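Local coordinates for protein trilobed Protease (Pyrococcus furiosus, PDB 2GOP) that forms the seven-bladed, open-Velcro beta-propeller domain of an archaeal protease and probably influences which peptides reach its catalytic site, at residues Ser85-Ala90 with Arg107-Asn112; Thr153-Asp158 with Glu162-Glu167; Leu246-Gly251 with Gly273-Thr278. One frame throughout, in Å; residues are numbered along the deposited sequence.

In the fold
Seven four-stranded antiparallel sheets stand in a ring, and the three contacts sample two kinds of joint in it. Contacts 1 and 3 are seams between successive blades: 62-103 against 105-171, and 219-256 against 264-296. They lie on opposite sides of the chain's centre, their own centres about 25 Å apart. Contact 2 is a hairpin within the blade 105-171, made by its last two strands. Contacts 1 and 2 thus share a sheet; their centres are about 11 Å apart and their nearest atoms about 5 Å, with I100 touched by both I87 and F157. Contact 3 is about 28 Å from contact 2, centre to centre. All three are packing of the propeller itself, with no catalytic residue or ligand identified among them.

Contact 1: Ser85-Ala90 with Arg107-Asn112; sequences SEIWVA and RSLEWN
I87 and L109 face each other from two strands that run in much the same direction, 29° apart over their touching parts, with their CA atoms 8.6 Å apart and no hydrogen bond between the segments. The side chains close the distance. I87 and L109 reach for one another tip to tip, I87 CG2 lying 4.0 Å from L109 CD1. L109 extends CG opposite its own backbone N (chi1 -176°), which brings its CD1 to the neighbouring strand. Two residues further on each strand, V89 CG1 comes up to the rim of the W111 indole, near the ring plane, 4.3 Å from CH2. That indole is tethered from its polar end, since W111 NE1 is hydrogen-bonded to R65 O, while R65 NE returns to L109 O. W88 turns to the other side of its strand; its NE1 gives a straight 2.9 Å bond to E86 OE1, and R77 adds a cation-pi contact. Just before L109 in the strand, R107 and S108 both oppose V121 in a classic beta bulge. I87 and V89 come from the third strand of one blade and L109 and W111 from the first strand of the next: this is the face-to-face apolar packing of consecutive blades in a beta-propeller.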
# COMPACT_ATOMS: atom_id res chain seq x y z
N SER A 85 -9.35 -17.92 -10.71
CA SER A 85 -8.68 -17.25 -11.82
C SER A 85 -7.91 -18.31 -12.58
O SER A 85 -7.23 -19.13 -11.97
CB SER A 85 -7.70 -16.20 -11.30
OG SER A 85 -8.24 -15.51 -10.20
N GLU A 86 -7.99 -18.27 -13.90
CA GLU A 86 -7.35 -19.28 -14.70
C GLU A 86 -6.26 -18.66 -15.52
O GLU A 86 -6.43 -17.57 -16.06
CB GLU A 86 -8.36 -19.93 -15.64
CG GLU A 86 -9.62 -20.42 -14.95
CD GLU A 86 -10.73 -20.61 -15.94
OE1 GLU A 86 -10.43 -20.80 -17.13
OE2 GLU A 86 -11.91 -20.56 -15.53
N ILE A 87 -5.13 -19.35 -15.61
CA ILE A 87 -4.08 -18.96 -16.54
C ILE A 87 -4.24 -19.78 -17.83
O ILE A 87 -4.45 -21.00 -17.78
CB ILE A 87 -2.68 -19.15 -15.95
CG1 ILE A 87 -2.52 -18.29 -14.69
CG2 ILE A 87 -1.60 -18.81 -16.98
CD1 ILE A 87 -2.83 -16.79 -14.87
N TRP A 88 -4.17 -19.08 -18.95
CA TRP A 88 -4.31 -19.63 -20.28
C TRP A 88 -3.08 -19.30 -21.10
O TRP A 88 -2.37 -18.33 -20.81
CB TRP A 88 -5.53 -19.02 -20.99
CG TRP A 88 -6.83 -19.57 -20.57
CD1 TRP A 88 -7.40 -19.49 -19.34
CD2 TRP A 88 -7.75 -20.30 -21.39
NE1 TRP A 88 -8.62 -20.13 -19.34
CE2 TRP A 88 -8.86 -20.63 -20.59
CE3 TRP A 88 -7.74 -20.70 -22.73
CZ2 TRP A 88 -9.94 -21.36 -21.08
CZ3 TRP A 88 -8.82 -21.41 -23.21
CH2 TRP A 88 -9.90 -21.73 -22.39
N VAL A 89 -2.86 -20.08 -22.15
CA VAL A 89 -1.85 -19.77 -23.15
C VAL A 89 -2.46 -19.94 -24.55
O VAL A 89 -3.06 -20.97 -24.84
CB VAL A 89 -0.60 -20.68 -22.98
CG1 VAL A 89 0.42 -20.38 -24.07
CG2 VAL A 89 0.01 -20.46 -21.60
N ALA A 90 -2.31 -18.91 -25.38
CA ALA A 90 -2.75 -18.95 -26.77
C ALA A 90 -1.53 -19.00 -27.67
O ALA A 90 -0.55 -18.28 -27.48
CB ALA A 90 -3.59 -17.73 -27.10
N ARG A 107 -1.08 -13.05 -8.74
CA ARG A 107 -0.32 -11.82 -8.46
C ARG A 107 0.50 -11.39 -9.67
O ARG A 107 0.55 -10.21 -9.99
CB ARG A 107 0.60 -12.02 -7.25
CG ARG A 107 1.25 -10.73 -6.75
CD ARG A 107 2.43 -11.01 -5.85
NE ARG A 107 2.78 -9.85 -5.03
CZ ARG A 107 2.25 -9.56 -3.83
NH1 ARG A 107 1.30 -10.34 -3.29
NH2 ARG A 107 2.67 -8.49 -3.17
N SER A 108 1.19 -12.32 -10.31
CA SER A 108 2.00 -11.99 -11.48
C SER A 108 2.09 -13.13 -12.47
O SER A 108 1.87 -14.29 -12.14
CB SER A 108 3.41 -11.59 -11.06
OG SER A 108 4.01 -12.62 -10.31
N LEU A 109 2.45 -12.75 -13.70
CA LEU A 109 2.51 -13.66 -14.83
C LEU A 109 3.62 -13.17 -15.75
O LEU A 109 3.56 -12.05 -16.23
CB LEU A 109 1.17 -13.62 -15.55
CG LEU A 109 0.96 -14.57 -16.72
CD1 LEU A 109 1.15 -16.03 -16.28
CD2 LEU A 109 -0.43 -14.30 -17.29
N GLU A 110 4.67 -13.98 -15.94
CA GLU A 110 5.89 -13.50 -16.62
C GLU A 110 6.54 -14.63 -17.41
O GLU A 110 6.77 -15.70 -16.88
CB GLU A 110 6.91 -12.94 -15.60
CG GLU A 110 8.15 -12.27 -16.24
CD GLU A 110 9.28 -11.85 -15.26
OE1 GLU A 110 9.29 -12.23 -14.07
OE2 GLU A 110 10.18 -11.12 -15.73
N TRP A 111 6.84 -14.34 -18.67
CA TRP A 111 7.57 -15.26 -19.51
C TRP A 111 9.04 -15.22 -19.19
O TRP A 111 9.60 -14.15 -18.95
CB TRP A 111 7.42 -14.88 -20.98
CG TRP A 111 6.11 -15.21 -21.59
CD1 TRP A 111 5.10 -14.35 -21.85
CD2 TRP A 111 5.67 -16.50 -22.06
NE1 TRP A 111 4.06 -15.01 -22.44
CE2 TRP A 111 4.38 -16.33 -22.58
CE3 TRP A 111 6.25 -17.77 -22.08
CZ2 TRP A 111 3.64 -17.39 -23.12
CZ3 TRP A 111 5.51 -18.82 -22.61
CH2 TRP A 111 4.22 -18.62 -23.13
N ASN A 112 9.66 -16.40 -19.23
CA ASN A 112 11.10 -16.52 -19.34
C ASN A 112 11.57 -16.02 -20.72
O ASN A 112 10.82 -16.06 -21.69
CB ASN A 112 11.50 -17.99 -19.13
CG ASN A 112 13.00 -18.20 -19.15
OD1 ASN A 112 13.62 -18.08 -20.20
ND2 ASN A 112 13.58 -18.49 -17.99

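Contact 2: Thr153-Asp158 with Glu162-Glu167; sequences TFWIFD and EEVIEE
F157 lays its ring against the backbone of E162 and E163 in the beta hairpin that ends a propeller blade, strands 153-158 and 163-167 running antiparallel at 136°. With CG opposite the backbone N (chi1 -168°), the ring leans over to the partner strand: E163 O sits 3.5 Å above one face, toward the rim, and V164 CG2 is 3.9 Å from F157 CD1. With an alanine at F157, the E162-E163 peptide and V164 CG2 would probably lose their cover, and I100 of the neighbouring blade the ring it packs on. W155 stands on the same side of the sheet as F157. It lies alongside E167, both pointing the same way, indole and carboxylate planes 53° apart; the salt bridge of E167 OE2 is to K124. T153 CG2 rests on one indole face, while V164 CG1 meets the ring edge 4.0 Å from CD1. On the other face I156 CG2 meets I165 CG1, which comes in from the bulge, at 3.9 Å, and I165 CG2 packs on D158 CB. D158 has its carboxylate taken by R116 and by the turn amides of E160 and S161. Its carbonyl sits at a G1 bulge, accepting E162 N at 2.7 Å and E163 N weakly. A classic bulge follows at I156, whose O takes I165 N at 2.9 Å, nearly head-on, and E166 N only weakly at 3.5 Å.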
# COMPACT_ATOMS: atom_id res chain seq x y z
N THR A 153 2.08 -19.05 -3.65
CA THR A 153 2.58 -20.16 -4.47
C THR A 153 3.23 -19.67 -5.77
O THR A 153 2.71 -18.78 -6.46
CB THR A 153 1.45 -21.16 -4.79
OG1 THR A 153 0.92 -21.69 -3.57
CG2 THR A 153 1.97 -22.31 -5.64
N PHE A 154 4.39 -20.24 -6.06
CA PHE A 154 5.14 -19.99 -7.28
C PHE A 154 5.09 -21.24 -8.17
O PHE A 154 5.50 -22.33 -7.76
CB PHE A 154 6.61 -19.66 -6.94
CG PHE A 154 6.80 -18.39 -6.13
CD1 PHE A 154 6.38 -18.31 -4.81
CD2 PHE A 154 7.45 -17.28 -6.68
CE1 PHE A 154 6.58 -17.15 -4.06
CE2 PHE A 154 7.65 -16.13 -5.94
CZ PHE A 154 7.22 -16.07 -4.61
N TRP A 155 4.59 -21.08 -9.40
CA TRP A 155 4.59 -22.15 -10.38
C TRP A 155 5.48 -21.79 -11.57
O TRP A 155 5.38 -20.68 -12.11
CB TRP A 155 3.19 -22.39 -10.95
CG TRP A 155 2.12 -22.82 -10.02
CD1 TRP A 155 1.77 -24.09 -9.73
CD2 TRP A 155 1.16 -21.98 -9.35
NE1 TRP A 155 0.68 -24.10 -8.88
CE2 TRP A 155 0.29 -22.81 -8.64
CE3 TRP A 155 0.99 -20.59 -9.26
CZ2 TRP A 155 -0.75 -22.31 -7.85
CZ3 TRP A 155 -0.05 -20.10 -8.49
CH2 TRP A 155 -0.89 -20.96 -7.78
N ILE A 156 6.31 -22.73 -12.00
CA ILE A 156 6.97 -22.62 -13.30
C ILE A 156 6.28 -23.61 -14.23
O ILE A 156 6.29 -24.81 -13.98
CB ILE A 156 8.47 -22.92 -13.22
CG1 ILE A 156 9.15 -21.93 -12.26
CG2 ILE A 156 9.12 -22.80 -14.60
CD1 ILE A 156 10.67 -22.07 -12.24
N PHE A 157 5.65 -23.08 -15.27
CA PHE A 157 4.99 -23.89 -16.26
C PHE A 157 5.83 -23.91 -17.54
O PHE A 157 6.36 -22.88 -17.96
CB PHE A 157 3.59 -23.34 -16.56
CG PHE A 157 2.75 -24.28 -17.37
CD1 PHE A 157 1.98 -25.26 -16.75
CD2 PHE A 157 2.76 -24.22 -18.76
CE1 PHE A 157 1.23 -26.14 -17.50
CE2 PHE A 157 2.01 -25.12 -19.51
CZ PHE A 157 1.24 -26.06 -18.88
N ASP A 158 5.91 -25.09 -18.14
CA ASP A 158 6.70 -25.30 -19.34
C ASP A 158 5.75 -25.55 -20.50
O ASP A 158 5.00 -26.52 -20.49
CB ASP A 158 7.60 -26.52 -19.12
CG ASP A 158 8.42 -26.90 -20.35
OD1 ASP A 158 8.46 -26.13 -21.33
OD2 ASP A 158 9.01 -28.00 -20.33
N GLU A 162 4.36 -28.98 -21.35
CA GLU A 162 2.92 -28.78 -21.19
C GLU A 162 2.47 -29.14 -19.77
O GLU A 162 1.38 -29.66 -19.57
CB GLU A 162 2.15 -29.60 -22.24
CG GLU A 162 0.84 -28.99 -22.70
CD GLU A 162 1.03 -27.93 -23.78
OE1 GLU A 162 1.63 -26.87 -23.48
OE2 GLU A 162 0.55 -28.15 -24.91
N GLU A 163 3.32 -28.85 -18.79
CA GLU A 163 2.98 -29.08 -17.39
C GLU A 163 3.75 -28.14 -16.45
O GLU A 163 4.66 -27.43 -16.87
CB GLU A 163 3.25 -30.54 -17.01
CG GLU A 163 4.73 -30.93 -16.93
CD GLU A 163 4.97 -32.44 -17.03
OE1 GLU A 163 4.00 -33.22 -16.89
OE2 GLU A 163 6.13 -32.84 -17.25
N VAL A 164 3.36 -28.15 -15.18
CA VAL A 164 4.09 -27.45 -14.12
C VAL A 164 5.32 -28.29 -13.82
O VAL A 164 5.20 -29.48 -13.56
CB VAL A 164 3.26 -27.29 -12.82
CG1 VAL A 164 4.11 -26.69 -11.71
CG2 VAL A 164 2.03 -26.44 -13.06
N ILE A 165 6.50 -27.66 -13.87
CA ILE A 165 7.77 -28.38 -13.65
C ILE A 165 8.42 -28.03 -12.32
O ILE A 165 9.23 -28.79 -11.81
CB ILE A 165 8.79 -28.16 -14.80
CG1 ILE A 165 9.00 -26.67 -15.10
CG2 ILE A 165 8.33 -28.89 -16.06
CD1 ILE A 165 10.16 -26.39 -16.03
N GLU A 166 8.08 -26.86 -11.78
CA GLU A 166 8.49 -26.46 -10.45
C GLU A 166 7.33 -25.75 -9.76
O GLU A 166 6.53 -25.08 -10.41
CB GLU A 166 9.73 -25.55 -10.50
CG GLU A 166 11.07 -26.29 -10.64
CD GLU A 166 11.74 -26.15 -12.00
OE1 GLU A 166 11.27 -25.34 -12.84
OE2 GLU A 166 12.75 -26.85 -12.24
N GLU A 167 7.25 -25.93 -8.45
CA GLU A 167 6.21 -25.32 -7.63
C GLU A 167 6.74 -25.18 -6.20
O GLU A 167 7.27 -26.13 -5.64
CB GLU A 167 4.93 -26.17 -7.67
CG GLU A 167 3.87 -25.76 -6.64
CD GLU A 167 2.47 -26.30 -6.94
OE1 GLU A 167 2.32 -27.18 -7.80
OE2 GLU A 167 1.51 -25.83 -6.30

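Contact 3: Leu246-Gly251 with Gly273-Thr278; sequences LYIYDG and GKVYFT
F277 is met by L246 at the root of its ring: L246 CD1 is 3.6 Å from F277 CB and 3.8 Å from F277 CG, the two side chains crossing at a slant. At the edge of the same ring, in its plane, sits V275 O from its own strand. The phenyl is folded back, CG lying between the backbone N and the carbonyl carbon (chi1 64°), and the leucine methyl comes in at CB and CG. The other ring of note, Y249, turns to the far side of its strand; G251 N lies 3.5 Å above the centre of one of its faces, and F214 meets it edge-to-face.

Beside F277, V275 divides its two methyls between two partners. CG1, pointing opposite the backbone N (chi1 174°), approaches L246 CD1 at 4.1 Å, and CG2 approaches I248 CD1 at 4.0 Å. I248 and V275 slide past each other in opposite directions, touching only through these two methyls. L246 CD1 is thereby shared by F277 and V275. All four side chains are buried. The axes of the two short strand segments are antiparallel at 157° and come no closer than 10.0 Å, a spacing bridged by side chains alone, with no hydrogen bond across.

This is a seam between blades of the beta-propeller: 245-249 is the third strand of one sheet, 274-281 the second strand of the next. W290, on the strand beside V275, touches both F277 and I248, and its backbone is hydrogen-bonded to that of V275. A268 touches both L246 and F277. At the end of the seam G273 turns with positive phi, and its N is hydrogen-bonded to D225 OD2, a residue of the blade that carries L246.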
# COMPACT_ATOMS: atom_id res chain seq x y z
N LEU A 246 14.62 3.92 -6.78
CA LEU A 246 15.07 2.86 -7.65
C LEU A 246 16.55 2.60 -7.43
O LEU A 246 17.36 3.52 -7.26
CB LEU A 246 14.80 3.20 -9.13
CG LEU A 246 13.33 3.28 -9.53
CD1 LEU A 246 13.19 3.85 -10.95
CD2 LEU A 246 12.63 1.91 -9.41
N TYR A 247 16.90 1.32 -7.41
CA TYR A 247 18.28 0.90 -7.21
C TYR A 247 18.62 -0.21 -8.19
O TYR A 247 17.74 -0.99 -8.60
CB TYR A 247 18.50 0.40 -5.78
CG TYR A 247 18.04 1.35 -4.71
CD1 TYR A 247 16.72 1.34 -4.28
CD2 TYR A 247 18.91 2.27 -4.14
CE1 TYR A 247 16.28 2.22 -3.31
CE2 TYR A 247 18.49 3.15 -3.17
CZ TYR A 247 17.17 3.13 -2.75
OH TYR A 247 16.73 4.01 -1.79
N ILE A 248 19.89 -0.26 -8.56
CA ILE A 248 20.39 -1.30 -9.45
C ILE A 248 21.44 -2.11 -8.74
O ILE A 248 22.40 -1.54 -8.22
CB ILE A 248 21.04 -0.69 -10.71
CG1 ILE A 248 20.02 0.09 -11.53
CG2 ILE A 248 21.67 -1.81 -11.55
CD1 ILE A 248 20.64 0.76 -12.74
N TYR A 249 21.26 -3.44 -8.73
CA TYR A 249 22.28 -4.38 -8.29
C TYR A 249 23.00 -5.03 -9.49
O TYR A 249 22.38 -5.68 -10.34
CB TYR A 249 21.68 -5.45 -7.35
CG TYR A 249 22.70 -6.46 -6.87
CD1 TYR A 249 23.89 -6.04 -6.24
CD2 TYR A 249 22.52 -7.83 -7.06
CE1 TYR A 249 24.85 -6.93 -5.82
CE2 TYR A 249 23.50 -8.75 -6.62
CZ TYR A 249 24.66 -8.28 -6.01
OH TYR A 249 25.64 -9.14 -5.57
N ASP A 250 24.32 -4.85 -9.53
CA ASP A 250 25.17 -5.27 -10.65
C ASP A 250 26.12 -6.44 -10.32
O ASP A 250 27.01 -6.78 -11.12
CB ASP A 250 26.02 -4.08 -11.13
CG ASP A 250 26.88 -3.48 -10.02
OD1 ASP A 250 26.70 -3.85 -8.82
OD2 ASP A 250 27.73 -2.63 -10.35
N GLY A 251 25.95 -7.04 -9.15
CA GLY A 251 26.88 -8.07 -8.66
C GLY A 251 27.94 -7.52 -7.72
O GLY A 251 28.72 -8.29 -7.14
N GLY A 273 20.19 -2.61 -19.67
CA GLY A 273 20.88 -1.76 -18.69
C GLY A 273 20.31 -0.36 -18.54
O GLY A 273 20.85 0.44 -17.78
N LYS A 274 19.24 -0.04 -19.27
CA LYS A 274 18.60 1.25 -19.17
C LYS A 274 17.31 1.07 -18.38
O LYS A 274 16.61 0.08 -18.54
CB LYS A 274 18.32 1.84 -20.55
CG LYS A 274 19.57 2.16 -21.35
CD LYS A 274 19.23 2.58 -22.77
CE LYS A 274 20.48 2.72 -23.66
NZ LYS A 274 20.17 3.41 -24.96
N VAL A 275 17.00 2.05 -17.55
CA VAL A 275 15.87 1.95 -16.67
C VAL A 275 14.81 2.93 -17.13
O VAL A 275 15.08 4.11 -17.33
CB VAL A 275 16.27 2.21 -15.19
CG1 VAL A 275 15.03 2.24 -14.28
CG2 VAL A 275 17.24 1.13 -14.72
N TYR A 276 13.60 2.41 -17.31
CA TYR A 276 12.46 3.16 -17.77
C TYR A 276 11.52 3.26 -16.58
O TYR A 276 11.23 2.25 -15.93
CB TYR A 276 11.79 2.41 -18.92
CG TYR A 276 12.67 2.22 -20.15
CD1 TYR A 276 13.66 1.26 -20.19
CD2 TYR A 276 12.50 3.01 -21.28
CE1 TYR A 276 14.46 1.09 -21.30
CE2 TYR A 276 13.29 2.85 -22.40
CZ TYR A 276 14.27 1.89 -22.41
OH TYR A 276 15.06 1.73 -23.53
N PHE A 277 11.05 4.46 -16.28
CA PHE A 277 10.28 4.67 -15.07
C PHE A 277 9.41 5.91 -15.14
O PHE A 277 9.66 6.84 -15.89
CB PHE A 277 11.23 4.79 -13.87
CG PHE A 277 12.13 5.98 -13.93
CD1 PHE A 277 13.30 5.94 -14.68
CD2 PHE A 277 11.80 7.15 -13.27
CE1 PHE A 277 14.13 7.04 -14.75
CE2 PHE A 277 12.63 8.26 -13.35
CZ PHE A 277 13.79 8.19 -14.10
N THR A 278 8.37 5.89 -14.31
CA THR A 278 7.46 7.01 -14.18
C THR A 278 7.71 7.74 -12.88
O THR A 278 8.05 7.13 -11.86
CB THR A 278 5.97 6.58 -14.25
OG1 THR A 278 5.70 5.63 -13.21
CG2 THR A 278 5.64 5.96 -15.61